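Local coordinates for protein gdp-l-fucose synthetase (Naegleria fowleri, PDB 6AQZ) that probably makes GDP-L-fucose by epimerisation and NADPH-dependent reduction of a GDP-4-keto-6-deoxymannose intermediate, and binds NADP in a Rossmann-type fold, at residues 34-39 and 191-196; 240-245 and 317-322; 81-86 and 124-129; 198-203 and 210-215. All blocks are in the same frame, centred on the assembly; numbering follows the deposited sequence.

Contact 1 of 4, residues 34-39 and 191-196. With NAP (NADP nicotinamide-adenine-dinucleotide phosphate), chain G.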
# COMPACT_ATOMS: atom_id res chain seq x y z
N GLY A 34 1.60 -24.07 8.11
CA GLY A 34 0.94 -24.20 6.83
C GLY A 34 1.77 -24.99 5.83
O GLY A 34 2.82 -25.54 6.16
N LEU A 35 1.32 -24.96 4.58
CA LEU A 35 1.99 -25.73 3.53
C LEU A 35 3.50 -25.44 3.45
O LEU A 35 4.34 -26.33 3.66
CB LEU A 35 1.31 -25.43 2.19
CG LEU A 35 2.04 -25.98 0.97
CD1 LEU A 35 2.02 -27.52 1.02
CD2 LEU A 35 1.41 -25.49 -0.30
N PHE A 36 3.87 -24.17 3.19
CA PHE A 36 5.27 -23.81 3.01
C PHE A 36 6.06 -24.06 4.29
O PHE A 36 7.15 -24.65 4.26
CB PHE A 36 5.37 -22.34 2.56
CG PHE A 36 6.63 -21.97 1.76
CD1 PHE A 36 7.68 -22.87 1.59
CD2 PHE A 36 6.76 -20.71 1.21
CE1 PHE A 36 8.81 -22.53 0.88
CE2 PHE A 36 7.91 -20.34 0.48
CZ PHE A 36 8.93 -21.25 0.32
N GLY A 37 5.48 -23.69 5.43
CA GLY A 37 6.18 -23.84 6.70
C GLY A 37 6.53 -25.28 7.03
O GLY A 37 7.64 -25.55 7.51
N LYS A 38 5.57 -26.21 6.84
CA LYS A 38 5.82 -27.62 7.13
C LYS A 38 6.91 -28.18 6.22
O LYS A 38 7.66 -29.06 6.62
CB LYS A 38 4.53 -28.44 6.99
CG LYS A 38 3.45 -28.07 8.01
CD LYS A 38 3.85 -28.35 9.44
CE LYS A 38 3.55 -29.80 9.80
NZ LYS A 38 3.79 -30.04 11.24
N ALA A 39 6.98 -27.68 4.98
CA ALA A 39 8.05 -28.11 4.09
C ALA A 39 9.42 -27.67 4.63
O ALA A 39 10.36 -28.47 4.68
CB ALA A 39 7.80 -27.57 2.69
N THR A 191 5.93 -19.49 -6.83
CA THR A 191 4.85 -19.73 -7.76
C THR A 191 3.83 -20.67 -7.09
O THR A 191 3.74 -20.71 -5.86
CB THR A 191 5.42 -20.34 -9.05
OG1 THR A 191 4.49 -20.17 -10.12
CG2 THR A 191 5.79 -21.85 -8.86
N ASN A 192 2.99 -21.34 -7.87
CA ASN A 192 2.04 -22.32 -7.35
C ASN A 192 2.72 -23.44 -6.58
O ASN A 192 3.41 -24.28 -7.16
CB ASN A 192 1.22 -22.90 -8.50
CG ASN A 192 0.61 -21.83 -9.37
OD1 ASN A 192 -0.34 -21.17 -8.97
ND2 ASN A 192 1.20 -21.60 -10.54
N LEU A 193 2.51 -23.46 -5.28
CA LEU A 193 3.07 -24.50 -4.43
C LEU A 193 2.10 -25.67 -4.29
O LEU A 193 0.88 -25.50 -4.38
CB LEU A 193 3.42 -23.94 -3.05
CG LEU A 193 4.43 -22.80 -2.96
CD1 LEU A 193 4.81 -22.50 -1.50
CD2 LEU A 193 5.64 -23.05 -3.84
N PHE A 194 2.64 -26.87 -4.08
CA PHE A 194 1.81 -28.01 -3.71
C PHE A 194 2.60 -28.94 -2.80
O PHE A 194 3.83 -28.92 -2.76
CB PHE A 194 1.30 -28.78 -4.94
CG PHE A 194 2.39 -29.47 -5.71
CD1 PHE A 194 3.19 -28.75 -6.60
CD2 PHE A 194 2.65 -30.84 -5.52
CE1 PHE A 194 4.20 -29.39 -7.31
CE2 PHE A 194 3.67 -31.48 -6.21
CZ PHE A 194 4.44 -30.76 -7.11
N GLY A 195 1.86 -29.76 -2.06
CA GLY A 195 2.50 -30.74 -1.23
C GLY A 195 1.75 -31.06 0.03
O GLY A 195 0.58 -30.68 0.22
N PRO A 196 2.41 -31.78 0.93
CA PRO A 196 1.75 -32.20 2.16
C PRO A 196 1.41 -31.01 3.04
O PRO A 196 2.03 -29.95 2.96
CB PRO A 196 2.77 -33.14 2.83
CG PRO A 196 4.03 -32.95 2.14
CD PRO A 196 3.72 -32.43 0.75
PA NAP G . -1.13 -21.74 4.51
O1A NAP G . -2.54 -21.24 4.39
O2A NAP G . -0.76 -23.16 4.15
O5B NAP G . -0.54 -21.48 6.03
C5B NAP G . -0.52 -20.11 6.23
C4B NAP G . 0.11 -19.89 7.63
O4B NAP G . -0.20 -18.56 8.14
C3B NAP G . -0.38 -20.96 8.68
O3B NAP G . 0.67 -21.30 9.54
C2B NAP G . -1.36 -20.14 9.53
O2B NAP G . -1.40 -20.48 10.82
C1B NAP G . -0.57 -18.76 9.49
N9A NAP G . -1.41 -17.64 9.93
C8A NAP G . -2.48 -17.09 9.26
N7A NAP G . -3.04 -16.06 9.93
C5A NAP G . -2.30 -15.96 11.09
C6A NAP G . -2.40 -15.09 12.17
N6A NAP G . -3.38 -14.10 12.19
N1A NAP G . -1.53 -15.16 13.21
C2A NAP G . -0.59 -16.15 13.10
N3A NAP G . -0.38 -17.06 12.13
C4A NAP G . -1.26 -16.93 11.11
O3 NAP G . -0.37 -20.65 3.51
PN NAP G . 0.89 -21.25 2.74
O1N NAP G . 1.91 -21.86 3.63
O2N NAP G . 0.54 -21.82 1.38
O5D NAP G . 1.73 -19.82 2.20
C5D NAP G . 2.44 -19.20 3.20
C4D NAP G . 3.15 -18.07 2.50
O4D NAP G . 3.47 -18.51 1.17
C3D NAP G . 2.11 -16.86 2.34
O3D NAP G . 2.76 -15.66 2.59
C2D NAP G . 1.66 -16.98 0.87
O2D NAP G . 1.42 -15.77 0.25
C1D NAP G . 2.95 -17.58 0.22
N1N NAP G . 2.62 -18.22 -1.08
C2N NAP G . 1.94 -19.43 -1.17
C3N NAP G . 1.63 -19.97 -2.40
C7N NAP G . 0.88 -21.27 -2.47
O7N NAP G . 0.49 -21.76 -3.55
N7N NAP G . 0.61 -21.97 -1.29
C4N NAP G . 1.98 -19.30 -3.67
C5N NAP G . 2.69 -18.00 -3.48
C6N NAP G . 2.98 -17.53 -2.27
P2B NAP G . -2.63 -21.78 11.29
O1X NAP G . -2.03 -22.96 10.59
O2X NAP G . -2.48 -21.73 12.81
O3X NAP G . -3.88 -21.19 10.70
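Leu35 and Phe36, on the first turn of helix 35-46, meet Leu193 near the end of strand 184-194 in a buried apolar contact directly beside NADP. The two delta methyls of Leu35 have separate tasks. CD2 rests against CB of Leu193 at 3.7 Å, while CD1 runs past the end of the strand and comes within 3.1 Å of the backbone O of Pro196, a tight methyl-to-carbonyl approach. From Leu193 the touching atom is CD1, which lies over a face of the Phe36 ring, offset toward its rim, in a CH-pi contact 4.0 Å from the ring centroid. With CG anti to the backbone N (chi1 -155°), the Phe36 ring is carried under this methyl; O4D of the nicotinamide ribose lies at the ring edge, near its plane. The helix start belongs to a glycine-rich turn consistent with the Rossmann dinucleotide-binding motif, with Gly34 at the N-cap position and Gly37 one turn further. Two amides of this turn grip the pyrophosphate: Leu35 N donates to NADP O2A over 2.8 Å, with a nearly straight N-H...O angle of 168°, and Phe36 N donates to O1N. Partial positive charge at the helix N terminus would be expected to add to the pull on these phosphates. On the strand side, Leu193 N holds the carboxamide oxygen O7N at 3.2 Å, and CB and CG of the same residue lie against the carboxamide carbon C7N. Thr191 O approaches the nicotinamide C4N to 3.1 Å.

Contact 2 of 4, residues 240-245 and 317-322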
# COMPACT_ATOMS: atom_id res chain seq x y z
N SER A 240 6.52 -28.10 -2.65
CA SER A 240 6.85 -27.35 -1.44
C SER A 240 8.20 -27.75 -0.84
O SER A 240 8.91 -26.89 -0.31
CB SER A 240 5.73 -27.52 -0.42
OG SER A 240 5.64 -28.86 -0.01
N HIS A 241 8.59 -29.03 -0.92
CA HIS A 241 9.91 -29.38 -0.39
C HIS A 241 11.03 -28.72 -1.21
O HIS A 241 12.03 -28.26 -0.65
CB HIS A 241 10.09 -30.89 -0.35
CG HIS A 241 9.19 -31.57 0.63
ND1 HIS A 241 9.19 -32.94 0.81
CD2 HIS A 241 8.26 -31.08 1.48
CE1 HIS A 241 8.30 -33.26 1.73
NE2 HIS A 241 7.71 -32.15 2.15
N ASP A 242 10.87 -28.65 -2.53
CA ASP A 242 11.82 -27.91 -3.35
C ASP A 242 11.82 -26.42 -3.00
O ASP A 242 12.88 -25.81 -2.84
CB ASP A 242 11.50 -28.11 -4.82
CG ASP A 242 11.80 -29.49 -5.31
OD1 ASP A 242 12.41 -30.29 -4.56
OD2 ASP A 242 11.42 -29.76 -6.47
N ALA A 243 10.63 -25.83 -2.85
CA ALA A 243 10.55 -24.42 -2.47
C ALA A 243 11.25 -24.18 -1.13
O ALA A 243 11.92 -23.15 -0.95
CB ALA A 243 9.10 -23.96 -2.38
N ALA A 244 11.11 -25.13 -0.20
CA ALA A 244 11.76 -25.01 1.11
C ALA A 244 13.29 -25.02 0.99
O ALA A 244 13.98 -24.33 1.75
CB ALA A 244 11.29 -26.15 2.03
N ARG A 245 13.84 -25.84 0.08
CA ARG A 245 15.29 -25.85 -0.13
C ARG A 245 15.75 -24.54 -0.79
O ARG A 245 16.79 -23.98 -0.41
CB ARG A 245 15.69 -27.06 -0.97
CG ARG A 245 15.57 -28.40 -0.23
CD ARG A 245 16.22 -29.54 -1.01
NE ARG A 245 15.47 -29.86 -2.21
CZ ARG A 245 15.95 -29.85 -3.45
NH1 ARG A 245 17.21 -29.52 -3.70
NH2 ARG A 245 15.13 -30.17 -4.45
N GLN A 317 18.92 -28.81 -7.96
CA GLN A 317 18.22 -29.99 -8.47
C GLN A 317 16.78 -29.98 -7.98
O GLN A 317 16.53 -29.86 -6.77
CB GLN A 317 18.92 -31.27 -8.03
CG GLN A 317 20.35 -31.43 -8.52
CD GLN A 317 20.43 -31.82 -9.99
OE1 GLN A 317 19.75 -31.24 -10.84
NE2 GLN A 317 21.27 -32.81 -10.30
N TYR A 318 15.84 -30.03 -8.92
CA TYR A 318 14.42 -30.12 -8.62
C TYR A 318 13.98 -31.59 -8.44
O TYR A 318 14.63 -32.53 -8.91
CB TYR A 318 13.58 -29.48 -9.73
CG TYR A 318 13.70 -27.97 -9.89
CD1 TYR A 318 13.11 -27.10 -8.98
CD2 TYR A 318 14.36 -27.42 -10.99
CE1 TYR A 318 13.20 -25.72 -9.13
CE2 TYR A 318 14.45 -26.04 -11.15
CZ TYR A 318 13.87 -25.19 -10.22
OH TYR A 318 13.97 -23.82 -10.38
N THR A 319 12.86 -31.77 -7.74
CA THR A 319 12.18 -33.07 -7.70
C THR A 319 11.33 -33.21 -8.96
O THR A 319 10.57 -32.29 -9.29
CB THR A 319 11.26 -33.19 -6.48
OG1 THR A 319 11.99 -32.99 -5.27
CG2 THR A 319 10.58 -34.57 -6.45
N PRO A 320 11.45 -34.31 -9.71
CA PRO A 320 10.56 -34.51 -10.87
C PRO A 320 9.10 -34.41 -10.46
O PRO A 320 8.71 -34.82 -9.36
CB PRO A 320 10.93 -35.91 -11.35
CG PRO A 320 12.32 -36.11 -10.90
CD PRO A 320 12.45 -35.37 -9.59
N PHE A 321 8.29 -33.84 -11.36
CA PHE A 321 6.88 -33.56 -11.06
C PHE A 321 6.14 -34.85 -10.66
O PHE A 321 5.42 -34.88 -9.65
CB PHE A 321 6.23 -32.87 -12.27
CG PHE A 321 4.78 -32.51 -12.07
CD1 PHE A 321 4.42 -31.55 -11.14
CD2 PHE A 321 3.78 -33.14 -12.79
CE1 PHE A 321 3.07 -31.23 -10.92
CE2 PHE A 321 2.45 -32.82 -12.59
CZ PHE A 321 2.09 -31.87 -11.66
N GLU A 322 6.33 -35.92 -11.43
CA GLU A 322 5.63 -37.17 -11.13
C GLU A 322 5.99 -37.69 -9.73
O GLU A 322 5.09 -38.05 -8.95
CB GLU A 322 5.96 -38.23 -12.19
CG GLU A 322 5.52 -37.88 -13.63
CD GLU A 322 6.30 -36.72 -14.27
OE1 GLU A 322 7.38 -36.36 -13.76
OE2 GLU A 322 5.82 -36.17 -15.29
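The carboxylate of Asp242 is met both along its edge and from above its plane. Thr319 takes the syn sides of both oxygens, each donor about 20° out of the carboxylate plane: the hydroxyl OG1 donates to OD1 and the backbone N to OD2, both over 2.8 Å. Arg245 NH2 comes instead from above that plane, 2.7 Å from OD1, in a salt bridge between residues three apart on helix 240-253. The guanidinium of Arg245 meets both its acceptors at its edge. OD1 of Asp242 and the backbone O of Gln317 both lie near its plane, and the bond from NH2 to Gln317 O is 2.7 Å long and also in the carbonyl plane; the second bond to that oxygen, from NH1, is weak. At the edge of the Tyr318 ring stands OD2 of Asp242, 4.0 Å from CD1.

Arg245 starts with CG beside its backbone N and bends at chi3 (-70°), which swings the guanidinium back over Asp242 and against the backbone of Gln317 and Tyr318. These bonds fasten the start of helix 240-253, just after strand 234-239, to the loop that leads into helix 321-335 near the surface, with Pro320 at the N-cap position of the latter. Arg245 also touches Glu47 with its side chain. In all, OD1 of the buried Asp242 accepts from two donors and OD2 from one, and the adjacent guanidinium would be expected to keep the carboxylate ionised, while NH2, shared between Asp242 and Gln317, couples the salt bridge to the loop backbone.

Contact 3 of 4, residues 81-86 and 124-129. With NAP (NADP nicotinamide-adenine-dinucleotide phosphate), chain G.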
# COMPACT_ATOMS: atom_id res chain seq x y z
N VAL A 81 14.60 -14.74 10.91
CA VAL A 81 13.16 -14.84 10.83
C VAL A 81 12.79 -15.23 9.40
O VAL A 81 13.26 -14.60 8.44
CB VAL A 81 12.47 -13.53 11.26
CG1 VAL A 81 10.98 -13.52 10.89
CG2 VAL A 81 12.62 -13.36 12.75
N ILE A 82 11.98 -16.28 9.26
CA ILE A 82 11.34 -16.61 8.00
C ILE A 82 9.87 -16.28 8.17
O ILE A 82 9.18 -16.93 8.97
CB ILE A 82 11.54 -18.07 7.60
CG1 ILE A 82 13.03 -18.41 7.51
CG2 ILE A 82 10.85 -18.34 6.26
CD1 ILE A 82 13.26 -19.84 7.08
N HIS A 83 9.38 -15.27 7.45
CA HIS A 83 8.03 -14.73 7.64
C HIS A 83 7.13 -15.30 6.55
O HIS A 83 7.11 -14.80 5.42
CB HIS A 83 8.08 -13.20 7.60
CG HIS A 83 6.74 -12.55 7.56
ND1 HIS A 83 5.66 -13.00 8.30
CD2 HIS A 83 6.31 -11.44 6.91
CE1 HIS A 83 4.62 -12.22 8.08
NE2 HIS A 83 4.99 -11.26 7.25
N LEU A 84 6.41 -16.39 6.88
CA LEU A 84 5.49 -17.01 5.94
C LEU A 84 4.03 -16.75 6.28
O LEU A 84 3.16 -16.97 5.43
CB LEU A 84 5.73 -18.54 5.89
CG LEU A 84 7.17 -19.02 5.61
CD1 LEU A 84 7.22 -20.55 5.69
CD2 LEU A 84 7.75 -18.56 4.30
N ALA A 85 3.72 -16.29 7.48
CA ALA A 85 2.33 -16.11 7.85
C ALA A 85 1.68 -15.07 6.95
O ALA A 85 2.30 -14.05 6.59
CB ALA A 85 2.22 -15.66 9.31
N ALA A 86 0.44 -15.35 6.57
CA ALA A 86 -0.38 -14.43 5.79
C ALA A 86 -1.84 -14.80 6.00
O ALA A 86 -2.16 -15.95 6.32
CB ALA A 86 -0.05 -14.48 4.30
N THR A 124 15.82 -11.34 7.62
CA THR A 124 14.40 -11.67 7.60
C THR A 124 13.99 -11.93 6.15
O THR A 124 14.32 -11.14 5.27
CB THR A 124 13.56 -10.54 8.22
OG1 THR A 124 13.86 -10.47 9.62
CG2 THR A 124 12.04 -10.73 8.02
N ILE A 125 13.35 -13.07 5.91
CA ILE A 125 12.89 -13.40 4.57
C ILE A 125 11.39 -13.51 4.62
O ILE A 125 10.85 -14.36 5.35
CB ILE A 125 13.50 -14.70 4.05
CG1 ILE A 125 15.01 -14.59 4.07
CG2 ILE A 125 13.08 -14.91 2.60
CD1 ILE A 125 15.65 -15.76 3.45
N SER A 126 10.71 -12.67 3.87
CA SER A 126 9.26 -12.66 3.80
C SER A 126 8.85 -13.26 2.47
O SER A 126 9.68 -13.49 1.59
CB SER A 126 8.73 -11.24 3.97
OG SER A 126 9.05 -10.75 5.26
N CYS A 127 7.56 -13.45 2.29
CA CYS A 127 7.06 -14.22 1.17
C CYS A 127 6.03 -13.40 0.40
O CYS A 127 5.06 -12.92 0.98
CB CYS A 127 6.48 -15.54 1.68
SG CYS A 127 6.25 -16.72 0.42
N LEU A 128 6.26 -13.21 -0.91
CA LEU A 128 5.30 -12.60 -1.82
C LEU A 128 4.63 -13.71 -2.64
O LEU A 128 4.60 -14.87 -2.23
CB LEU A 128 5.98 -11.58 -2.74
CG LEU A 128 6.93 -10.57 -2.11
CD1 LEU A 128 7.43 -9.54 -3.13
CD2 LEU A 128 6.35 -9.92 -0.90
N SER A 129 4.10 -13.36 -3.80
CA SER A 129 3.39 -14.32 -4.64
C SER A 129 3.33 -13.79 -6.06
O SER A 129 3.32 -12.56 -6.27
CB SER A 129 1.97 -14.57 -4.09
OG SER A 129 0.98 -14.16 -5.00
PA NAP G . -1.13 -21.74 4.51
O1A NAP G . -2.54 -21.24 4.39
O2A NAP G . -0.76 -23.16 4.15
O5B NAP G . -0.54 -21.48 6.03
C5B NAP G . -0.52 -20.11 6.23
C4B NAP G . 0.11 -19.89 7.63
O4B NAP G . -0.20 -18.56 8.14
C3B NAP G . -0.38 -20.96 8.68
O3B NAP G . 0.67 -21.30 9.54
C2B NAP G . -1.36 -20.14 9.53
O2B NAP G . -1.40 -20.48 10.82
C1B NAP G . -0.57 -18.76 9.49
N9A NAP G . -1.41 -17.64 9.93
C8A NAP G . -2.48 -17.09 9.26
N7A NAP G . -3.04 -16.06 9.93
C5A NAP G . -2.30 -15.96 11.09
C6A NAP G . -2.40 -15.09 12.17
N6A NAP G . -3.38 -14.10 12.19
N1A NAP G . -1.53 -15.16 13.21
C2A NAP G . -0.59 -16.15 13.10
N3A NAP G . -0.38 -17.06 12.13
C4A NAP G . -1.26 -16.93 11.11
O3 NAP G . -0.37 -20.65 3.51
PN NAP G . 0.89 -21.25 2.74
O1N NAP G . 1.91 -21.86 3.63
O2N NAP G . 0.54 -21.82 1.38
O5D NAP G . 1.73 -19.82 2.20
C5D NAP G . 2.44 -19.20 3.20
C4D NAP G . 3.15 -18.07 2.50
O4D NAP G . 3.47 -18.51 1.17
C3D NAP G . 2.11 -16.86 2.34
O3D NAP G . 2.76 -15.66 2.59
C2D NAP G . 1.66 -16.98 0.87
O2D NAP G . 1.42 -15.77 0.25
C1D NAP G . 2.95 -17.58 0.22
N1N NAP G . 2.62 -18.22 -1.08
C2N NAP G . 1.94 -19.43 -1.17
C3N NAP G . 1.63 -19.97 -2.40
C7N NAP G . 0.88 -21.27 -2.47
O7N NAP G . 0.49 -21.76 -3.55
N7N NAP G . 0.61 -21.97 -1.29
C4N NAP G . 1.98 -19.30 -3.67
C5N NAP G . 2.69 -18.00 -3.48
C6N NAP G . 2.98 -17.53 -2.27
P2B NAP G . -2.63 -21.78 11.29
O1X NAP G . -2.03 -22.96 10.59
O2X NAP G . -2.48 -21.73 12.81
O3X NAP G . -3.88 -21.19 10.70
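Val81 and Thr124 pair side by side in the parallel run between strands 80-83 and 123-127, which helix 98-118 connects in a beta-alpha-beta crossover of the Rossmann fold. The backbones are joined by Ile125 N to Val81 O at 3.0 Å and by His83 N to Ile125 O at 2.7 Å.

Side chains of Val81 and Thr124 lie on one face of the sheet and point the same way, with Thr124 OG1 3.7 Å from Val81 CB and Thr124 CG2 near Val81 CG1. Further along the same face, His83 extends CG anti to its backbone N (chi1 171°), carrying the imidazole across to the next strand. There Ser126 OG meets the ring at its edge, in plane, 3.3 Å from CD2. The ring nitrogens are both engaged elsewhere, NE2 with Asn109 OD1 and ND1 with Thr30 OG1, which should fix the ring's rotation in this buried place. Ile82 and Ile125 face the other side of the sheet, where both pack on Leu247 of helix 240-253.

Beyond the strand ends the two segments part to border NADP. Leu84 O accepts a weak hydrogen bond from O3D of the nicotinamide ribose, and Ala86 CB lies against the same sugar. Leu84 turns CD2 toward Cys127 CB, at 4.2 Å. Cys127 has its sulfur anti to the backbone N (chi1 -164°) and aimed at the cofactor, with SG 3.4 Å from C1D of that ribose.

Contact 4 of 4, residues 198-203 and 210-215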
# COMPACT_ATOMS: atom_id res chain seq x y z
N ASP A 198 -1.12 -29.15 2.82
CA ASP A 198 -1.83 -28.16 2.04
C ASP A 198 -3.27 -28.04 2.53
O ASP A 198 -3.69 -28.71 3.48
CB ASP A 198 -1.81 -28.56 0.57
CG ASP A 198 -1.86 -27.36 -0.36
OD1 ASP A 198 -2.33 -26.29 0.07
OD2 ASP A 198 -1.45 -27.52 -1.53
N ASN A 199 -4.02 -27.13 1.92
CA ASN A 199 -5.45 -26.99 2.16
C ASN A 199 -6.18 -27.70 1.02
O ASN A 199 -6.19 -27.20 -0.11
CB ASN A 199 -5.86 -25.52 2.25
CG ASN A 199 -7.33 -25.36 2.54
OD1 ASN A 199 -8.07 -26.35 2.67
ND2 ASN A 199 -7.77 -24.13 2.68
N PHE A 200 -6.80 -28.84 1.32
CA PHE A 200 -7.39 -29.67 0.28
C PHE A 200 -8.90 -29.48 0.12
O PHE A 200 -9.55 -30.31 -0.52
CB PHE A 200 -7.09 -31.13 0.56
CG PHE A 200 -5.64 -31.45 0.51
CD1 PHE A 200 -5.04 -31.82 -0.67
CD2 PHE A 200 -4.87 -31.38 1.65
CE1 PHE A 200 -3.70 -32.13 -0.71
CE2 PHE A 200 -3.53 -31.68 1.63
CZ PHE A 200 -2.94 -32.07 0.45
N ASN A 201 -9.46 -28.41 0.69
CA ASN A 201 -10.86 -28.10 0.47
C ASN A 201 -11.08 -27.78 -1.00
O ASN A 201 -10.45 -26.87 -1.54
CB ASN A 201 -11.25 -26.90 1.34
CG ASN A 201 -12.72 -26.54 1.23
OD1 ASN A 201 -13.12 -25.76 0.36
ND2 ASN A 201 -13.54 -27.06 2.14
N VAL A 202 -12.00 -28.50 -1.65
CA VAL A 202 -12.22 -28.26 -3.08
C VAL A 202 -12.75 -26.85 -3.32
O VAL A 202 -12.47 -26.25 -4.36
CB VAL A 202 -13.17 -29.31 -3.68
CG1 VAL A 202 -12.65 -30.74 -3.44
CG2 VAL A 202 -14.56 -29.13 -3.12
N GLU A 203 -13.50 -26.28 -2.37
CA GLU A 203 -14.11 -24.97 -2.62
C GLU A 203 -13.10 -23.85 -2.41
O GLU A 203 -12.97 -22.96 -3.25
CB GLU A 203 -15.34 -24.77 -1.73
N GLY A 210 -6.98 -29.29 -4.58
CA GLY A 210 -8.39 -29.58 -4.79
C GLY A 210 -8.59 -30.73 -5.75
O GLY A 210 -9.45 -31.60 -5.54
N LEU A 211 -7.77 -30.79 -6.80
CA LEU A 211 -7.88 -31.92 -7.72
C LEU A 211 -7.56 -33.23 -7.00
O LEU A 211 -8.19 -34.25 -7.27
CB LEU A 211 -6.96 -31.72 -8.91
CG LEU A 211 -7.51 -30.70 -9.91
CD1 LEU A 211 -6.55 -30.54 -11.07
CD2 LEU A 211 -8.90 -31.06 -10.38
N MET A 212 -6.61 -33.20 -6.07
CA MET A 212 -6.28 -34.40 -5.30
C MET A 212 -7.46 -34.85 -4.45
O MET A 212 -7.79 -36.04 -4.42
CB MET A 212 -5.06 -34.18 -4.42
CG MET A 212 -3.77 -34.23 -5.18
SD MET A 212 -2.34 -34.04 -4.12
CE MET A 212 -1.06 -34.07 -5.37
N HIS A 213 -8.10 -33.91 -3.76
CA HIS A 213 -9.24 -34.28 -2.92
C HIS A 213 -10.40 -34.75 -3.78
O HIS A 213 -11.13 -35.68 -3.40
CB HIS A 213 -9.65 -33.08 -2.06
CG HIS A 213 -10.54 -33.45 -0.91
ND1 HIS A 213 -11.12 -32.51 -0.09
CD2 HIS A 213 -10.95 -34.65 -0.45
CE1 HIS A 213 -11.85 -33.12 0.83
NE2 HIS A 213 -11.76 -34.42 0.63
N LYS A 214 -10.59 -34.11 -4.93
CA LYS A 214 -11.63 -34.51 -5.87
C LYS A 214 -11.40 -35.93 -6.37
O LYS A 214 -12.34 -36.74 -6.43
CB LYS A 214 -11.67 -33.53 -7.04
CG LYS A 214 -12.94 -32.72 -7.16
CD LYS A 214 -12.64 -31.26 -7.33
CE LYS A 214 -13.12 -30.76 -8.69
NZ LYS A 214 -14.40 -31.45 -9.05
N CYS A 215 -10.15 -36.26 -6.71
CA CYS A 215 -9.84 -37.59 -7.19
C CYS A 215 -10.07 -38.62 -6.09
O CYS A 215 -10.56 -39.73 -6.35
CB CYS A 215 -8.41 -37.64 -7.72
SG CYS A 215 -7.98 -39.16 -8.63
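Phe200 and Val202, in the loop that follows strand 184-194, pack on one side of helix 207-221 through His213, Met212, Gly210 and Lys214. An Asx turn shapes the loop: Asn199 OD1 accepts from Asn201 N, with the donor above the amide's carbonyl plane.

Across the contact, one hydrogen bond does the polar work. His213 carries its ring outward with CG anti to the backbone N (chi1 -164°), and ND1 donates to Phe200 O over 2.7 Å. The bond is bent, 135° at the hydrogen, and the donor sits above the carbonyl plane instead of on a lone pair. The other ring nitrogen, NE2, is bonded to Tyr336 OH, and the imidazole thereby bridges the loop and the C-terminal part of the chain. Asn201 ND2 also bonds the terminal oxygen of Lys341, while its OD1 accepts from Ala204 N within the loop.

The van der Waals contacts lie to either side of this bond. Val202 CG1 reaches the helix at three points: Gly210 O, His213 CB at 4.0 Å, and Lys214 CD at 3.9 Å. The Val202 and Lys214 side chains cross at about a right angle, and the bent lysine chain then takes NZ on to Val226 O. At the other side, the Phe200 ring is stacked with Phe332 and turns its edge to the helix. Met212, extended beyond CG, brings its sulfur to that edge in a Met-aromatic contact, SD lying 4.1 Å from Phe200 CE1.

How the contacts relate
From the N terminus, the glycine-rich turn and helix at 34-39 open contact 1, which closes only at 191-196 and so encloses a long loop. Contact 3 is nested inside that loop, pairing 81-86 with 124-129 in the same sheet; Phe36 touches Leu84 and Cys127, and both contacts border NADP. Contact 4 follows in series, a short closure between 198-203 and 210-215, with Asp198 against Leu35 and Phe200 against Gly195. Contact 2 comes last, joining 240-245 to 317-322 and bringing the C-terminal part back to the Rossmann core. It adjoins contact 1 through Phe194 and Ser240, and Ala39 and Ala244. No two of the four loops cross.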